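Local coordinates for protein biuret hydrolase (Pseudomonas sp., PDB 6C62) that hydrolyses 1-carboxybiuret to urea-1,3-dicarboxylate and ammonia, a step of atrazine degradation, as a member of the amidase family, at residues G258-W263 against L367-T372; M290-E295 against N358-D363. One frame throughout, in Å; residues are numbered along the deposited sequence.

Contact 1. Residues G258-W263 against L367-T372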
# COMPACT_ATOMS: atom_id res chain seq x y z
N GLY A 258 -16.80 -26.95 4.37
CA GLY A 258 -16.11 -27.35 5.56
C GLY A 258 -16.38 -26.50 6.78
O GLY A 258 -16.91 -25.39 6.68
N VAL A 259 -16.02 -27.05 7.93
CA VAL A 259 -16.17 -26.40 9.22
C VAL A 259 -14.80 -26.02 9.76
O VAL A 259 -13.91 -26.88 9.84
CB VAL A 259 -16.83 -27.36 10.24
CG1 VAL A 259 -17.03 -26.71 11.58
CG2 VAL A 259 -18.16 -27.85 9.76
N LEU A 260 -14.61 -24.74 10.12
CA LEU A 260 -13.30 -24.28 10.59
C LEU A 260 -13.04 -24.79 11.99
O LEU A 260 -13.93 -24.77 12.80
CB LEU A 260 -13.16 -22.76 10.56
CG LEU A 260 -13.19 -22.12 9.17
CD1 LEU A 260 -12.97 -20.63 9.29
CD2 LEU A 260 -12.12 -22.74 8.28
N GLY A 261 -11.83 -25.26 12.26
CA GLY A 261 -11.45 -25.69 13.58
C GLY A 261 -10.42 -24.76 14.16
O GLY A 261 -10.30 -23.59 13.75
N GLY A 262 -9.65 -25.31 15.09
CA GLY A 262 -8.57 -24.61 15.79
C GLY A 262 -9.03 -23.30 16.42
O GLY A 262 -9.89 -23.34 17.30
N TRP A 263 -8.50 -22.17 15.95
CA TRP A 263 -8.85 -20.84 16.46
C TRP A 263 -10.38 -20.65 16.54
O TRP A 263 -10.89 -20.09 17.52
CB TRP A 263 -8.28 -19.76 15.51
CG TRP A 263 -8.70 -18.37 15.82
CD1 TRP A 263 -9.71 -17.67 15.22
CD2 TRP A 263 -8.13 -17.49 16.78
NE1 TRP A 263 -9.81 -16.41 15.76
CE2 TRP A 263 -8.85 -16.28 16.73
CE3 TRP A 263 -7.10 -17.61 17.69
CZ2 TRP A 263 -8.55 -15.19 17.56
CZ3 TRP A 263 -6.79 -16.52 18.50
CH2 TRP A 263 -7.53 -15.34 18.45
N LEU A 367 -16.72 -22.19 3.82
CA LEU A 367 -16.25 -22.58 5.14
C LEU A 367 -17.13 -21.94 6.19
O LEU A 367 -17.54 -20.79 6.02
CB LEU A 367 -14.77 -22.22 5.36
CG LEU A 367 -13.83 -22.95 4.36
CD1 LEU A 367 -12.43 -22.35 4.37
CD2 LEU A 367 -13.71 -24.43 4.71
N ILE A 368 -17.40 -22.68 7.28
CA ILE A 368 -18.33 -22.25 8.30
C ILE A 368 -17.63 -21.97 9.63
O ILE A 368 -16.83 -22.78 10.13
CB ILE A 368 -19.36 -23.35 8.58
CG1 ILE A 368 -20.05 -23.77 7.30
CG2 ILE A 368 -20.40 -22.84 9.58
CD1 ILE A 368 -20.89 -25.02 7.56
N ALA A 369 -17.97 -20.86 10.23
CA ALA A 369 -17.51 -20.51 11.56
C ALA A 369 -18.58 -19.77 12.33
O ALA A 369 -19.53 -19.28 11.74
CB ALA A 369 -16.27 -19.63 11.42
N PRO A 370 -18.42 -19.64 13.65
CA PRO A 370 -19.37 -18.79 14.35
C PRO A 370 -19.03 -17.34 14.10
O PRO A 370 -17.89 -17.01 13.77
CB PRO A 370 -19.18 -19.17 15.83
CG PRO A 370 -18.07 -20.21 15.89
CD PRO A 370 -17.38 -20.19 14.55
N ALA A 371 -20.03 -16.48 14.21
CA ALA A 371 -19.84 -15.04 14.06
C ALA A 371 -19.31 -14.34 15.30
O ALA A 371 -18.55 -13.35 15.20
CB ALA A 371 -21.15 -14.40 13.64
N THR A 372 -19.74 -14.78 16.48
CA THR A 372 -19.29 -14.18 17.73
C THR A 372 -19.05 -15.33 18.72
O THR A 372 -19.64 -16.41 18.54
CB THR A 372 -20.35 -13.21 18.32
OG1 THR A 372 -21.64 -13.85 18.34
CG2 THR A 372 -20.42 -11.97 17.52
O HOH W 1 -16.32 -23.33 13.02
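G258 and V259 pair in parallel register with L367 and I368, joining strands 257-260 and 366-370 in the large mixed sheet of the amidase fold. The axes of the short strand segments run at 36° to each other, and the CA spacing widens from 4.8 Å at G258 and L367 to 5.7 Å at L260 and A369. I368 is gripped through both polar backbone atoms: its N donates to G258 O at 2.8 Å, in the carbonyl plane but bent to 143° at the hydrogen, whereas its O accepts L260 N at 3.0 Å along a nearly straight N-H line. G258 O also receives a CA-H...O contact from L367 CA. Beyond the last rung a water donates to both L260 O and I368 O, bridging the strands as they part.

L260 and L367 cross at about a right angle on one face of the sheet, L260 CD2 lying 3.9 Å from L367 CD1. The other branch of L260, CD1, reaches A369 CB. With its CG anti to the carbonyl carbon (chi1 -61°), L367 brings CD2 beside G258 CA, where glycine offers no side chain to obstruct it. V259 and I368 point to the opposite face, V259 packing on V276 and A280 of helix 270-283. I431 of strand 426-432 and W291 extend the apolar surroundings of L260.

The carbonyls of G258 and I368 are thus satisfied between two layers of hydrocarbon, and the water continues the polar link where direct strand pairing ends.

Contact 2. Residues M290-E295 against N358-D363; sequences MWPDAE and NALFRD
L360 abuts the loop before helix 294-312 with its two methyls, CD1 at the backbone of M290 and CD2 at the side chains of W291 and P292, bringing the C-terminal part of helix 340-360 against that loop. Its CG is anti to the backbone N (chi1 179°), which carries the two methyls outward from the helix. CD2 does most of the touching, 3.8 Å from P292 CD and 4.0 Å from W291 CE3, while CD1 lies 4.1 Å from M290 O. W291 and L360 meet at about a right angle. Farther round the indole, W291 CZ3 comes within 4.0 Å of F361 CE2, the two rings inclined to each other without a regular stack. P292 CD lies over one face of the W291 ring, offset toward its rim, and the same methyl, L360 CD2, meets both.

The margins are looser. M290 is exposed and its thioether leads away from L360; beyond F361, the exposed R362 and D363 complete a type I turn from L360 to D363. R362 N and D363 N bond back to A359 O and L360 O.

No hydrogen bond joins the segments directly. Polar ties run instead to the preceding part of helix 340-360: W291 NE1 is hydrogen-bonded to Y353 OH, and D293 OD2 forms a salt bridge with K356. Apolar packing therefore makes the direct contact, while the bond to Y353 OH would restrict rotation of the indole and the D293-K356 salt bridge ties the loop to the helix.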
# COMPACT_ATOMS: atom_id res chain seq x y z
N MET A 290 -8.48 -26.34 8.86
CA MET A 290 -7.72 -25.29 9.55
C MET A 290 -7.55 -24.08 8.62
O MET A 290 -7.14 -24.21 7.50
CB MET A 290 -6.38 -25.81 10.06
CG MET A 290 -6.60 -27.02 10.99
SD MET A 290 -7.65 -26.65 12.47
CE MET A 290 -6.28 -26.10 13.49
N TRP A 291 -7.90 -22.92 9.12
CA TRP A 291 -7.67 -21.65 8.42
C TRP A 291 -6.19 -21.33 8.64
O TRP A 291 -5.67 -21.51 9.76
CB TRP A 291 -8.57 -20.59 9.03
CG TRP A 291 -8.53 -19.23 8.38
CD1 TRP A 291 -7.70 -18.23 8.69
CD2 TRP A 291 -9.41 -18.73 7.40
NE1 TRP A 291 -7.99 -17.13 7.95
CE2 TRP A 291 -9.03 -17.42 7.13
CE3 TRP A 291 -10.49 -19.26 6.71
CZ2 TRP A 291 -9.67 -16.62 6.23
CZ3 TRP A 291 -11.14 -18.47 5.76
CH2 TRP A 291 -10.73 -17.15 5.53
N PRO A 292 -5.47 -20.91 7.60
CA PRO A 292 -4.05 -20.60 7.82
C PRO A 292 -3.77 -19.38 8.76
O PRO A 292 -4.34 -18.29 8.57
CB PRO A 292 -3.56 -20.31 6.39
CG PRO A 292 -4.75 -19.66 5.75
CD PRO A 292 -5.86 -20.58 6.22
N ASP A 293 -2.93 -19.58 9.76
CA ASP A 293 -2.40 -18.51 10.58
C ASP A 293 -3.49 -17.59 11.15
O ASP A 293 -3.34 -16.36 11.13
CB ASP A 293 -1.43 -17.63 9.76
CG ASP A 293 -0.19 -18.37 9.29
OD1 ASP A 293 0.22 -19.34 9.95
OD2 ASP A 293 0.39 -17.96 8.25
N ALA A 294 -4.55 -18.15 11.68
CA ALA A 294 -5.76 -17.31 12.00
C ALA A 294 -5.45 -16.31 13.10
O ALA A 294 -5.84 -15.14 12.99
CB ALA A 294 -6.92 -18.19 12.40
N GLU A 295 -4.77 -16.75 14.14
CA GLU A 295 -4.47 -15.88 15.24
C GLU A 295 -3.51 -14.73 14.80
O GLU A 295 -3.62 -13.61 15.31
CB GLU A 295 -3.81 -16.65 16.39
CG GLU A 295 -3.50 -15.77 17.59
CD GLU A 295 -3.01 -16.54 18.82
OE1 GLU A 295 -2.47 -17.67 18.66
OE2 GLU A 295 -3.16 -15.97 19.93
N ASN A 358 -6.17 -17.61 -0.38
CA ASN A 358 -6.56 -17.97 -1.76
C ASN A 358 -6.23 -19.45 -2.09
O ASN A 358 -7.00 -20.11 -2.79
CB ASN A 358 -5.94 -17.00 -2.79
CG ASN A 358 -6.62 -15.62 -2.76
OD1 ASN A 358 -7.83 -15.52 -2.60
ND2 ASN A 358 -5.84 -14.57 -2.97
N ALA A 359 -5.13 -19.95 -1.57
CA ALA A 359 -4.76 -21.35 -1.76
C ALA A 359 -5.71 -22.30 -1.04
O ALA A 359 -6.12 -23.33 -1.60
CB ALA A 359 -3.30 -21.63 -1.37
N LEU A 360 -6.11 -21.96 0.19
CA LEU A 360 -7.09 -22.71 0.96
C LEU A 360 -8.39 -22.86 0.17
O LEU A 360 -8.96 -23.95 0.12
CB LEU A 360 -7.46 -22.00 2.27
CG LEU A 360 -8.51 -22.75 3.11
CD1 LEU A 360 -7.98 -24.08 3.54
CD2 LEU A 360 -8.83 -21.96 4.35
N PHE A 361 -8.85 -21.76 -0.45
CA PHE A 361 -10.07 -21.82 -1.24
C PHE A 361 -9.99 -22.49 -2.62
O PHE A 361 -10.99 -22.59 -3.30
CB PHE A 361 -10.72 -20.45 -1.36
CG PHE A 361 -11.49 -20.06 -0.16
CD1 PHE A 361 -12.72 -20.65 0.11
CD2 PHE A 361 -11.01 -19.11 0.72
CE1 PHE A 361 -13.47 -20.29 1.23
CE2 PHE A 361 -11.76 -18.77 1.85
CZ PHE A 361 -12.99 -19.37 2.11
N ARG A 362 -8.82 -22.94 -3.03
CA ARG A 362 -8.73 -23.87 -4.15
C ARG A 362 -9.29 -25.25 -3.80
O ARG A 362 -9.57 -26.01 -4.68
CB ARG A 362 -7.28 -23.91 -4.70
CG ARG A 362 -6.96 -22.58 -5.39
CD ARG A 362 -5.79 -22.65 -6.35
NE ARG A 362 -4.51 -22.38 -5.69
CZ ARG A 362 -4.00 -21.16 -5.41
NH1 ARG A 362 -2.82 -21.06 -4.80
NH2 ARG A 362 -4.68 -20.02 -5.68
N ASP A 363 -9.42 -25.58 -2.53
CA ASP A 363 -9.90 -26.88 -2.08
C ASP A 363 -11.32 -26.81 -1.49
O ASP A 363 -11.89 -27.84 -1.19
CB ASP A 363 -8.95 -27.45 -1.04
CG ASP A 363 -7.45 -27.55 -1.55
OD1 ASP A 363 -7.20 -27.72 -2.76
OD2 ASP A 363 -6.51 -27.41 -0.76

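In the fold
Contact 2 is nested along the chain inside the loop closed by contact 1, and their centres lie 12 Å apart. Helix 340-360, which brings L360 to contact 2, is followed, after a short turn, by strand 366-370 of contact 1. The two meet where L367 CD1 packs 3.6 Å from L360 CD2, carrying the sheet's apolar layer into the helix-loop junction. A second junction forms at the start of the helices, where W263 CB lies 3.7 Å from A294 CB and W263 CZ3 packs on E295 CG. Both contacts are structural packing away from the probable catalytic residues K74, S150 and S174; their centres are about 18 and 23 Å from the chain centre.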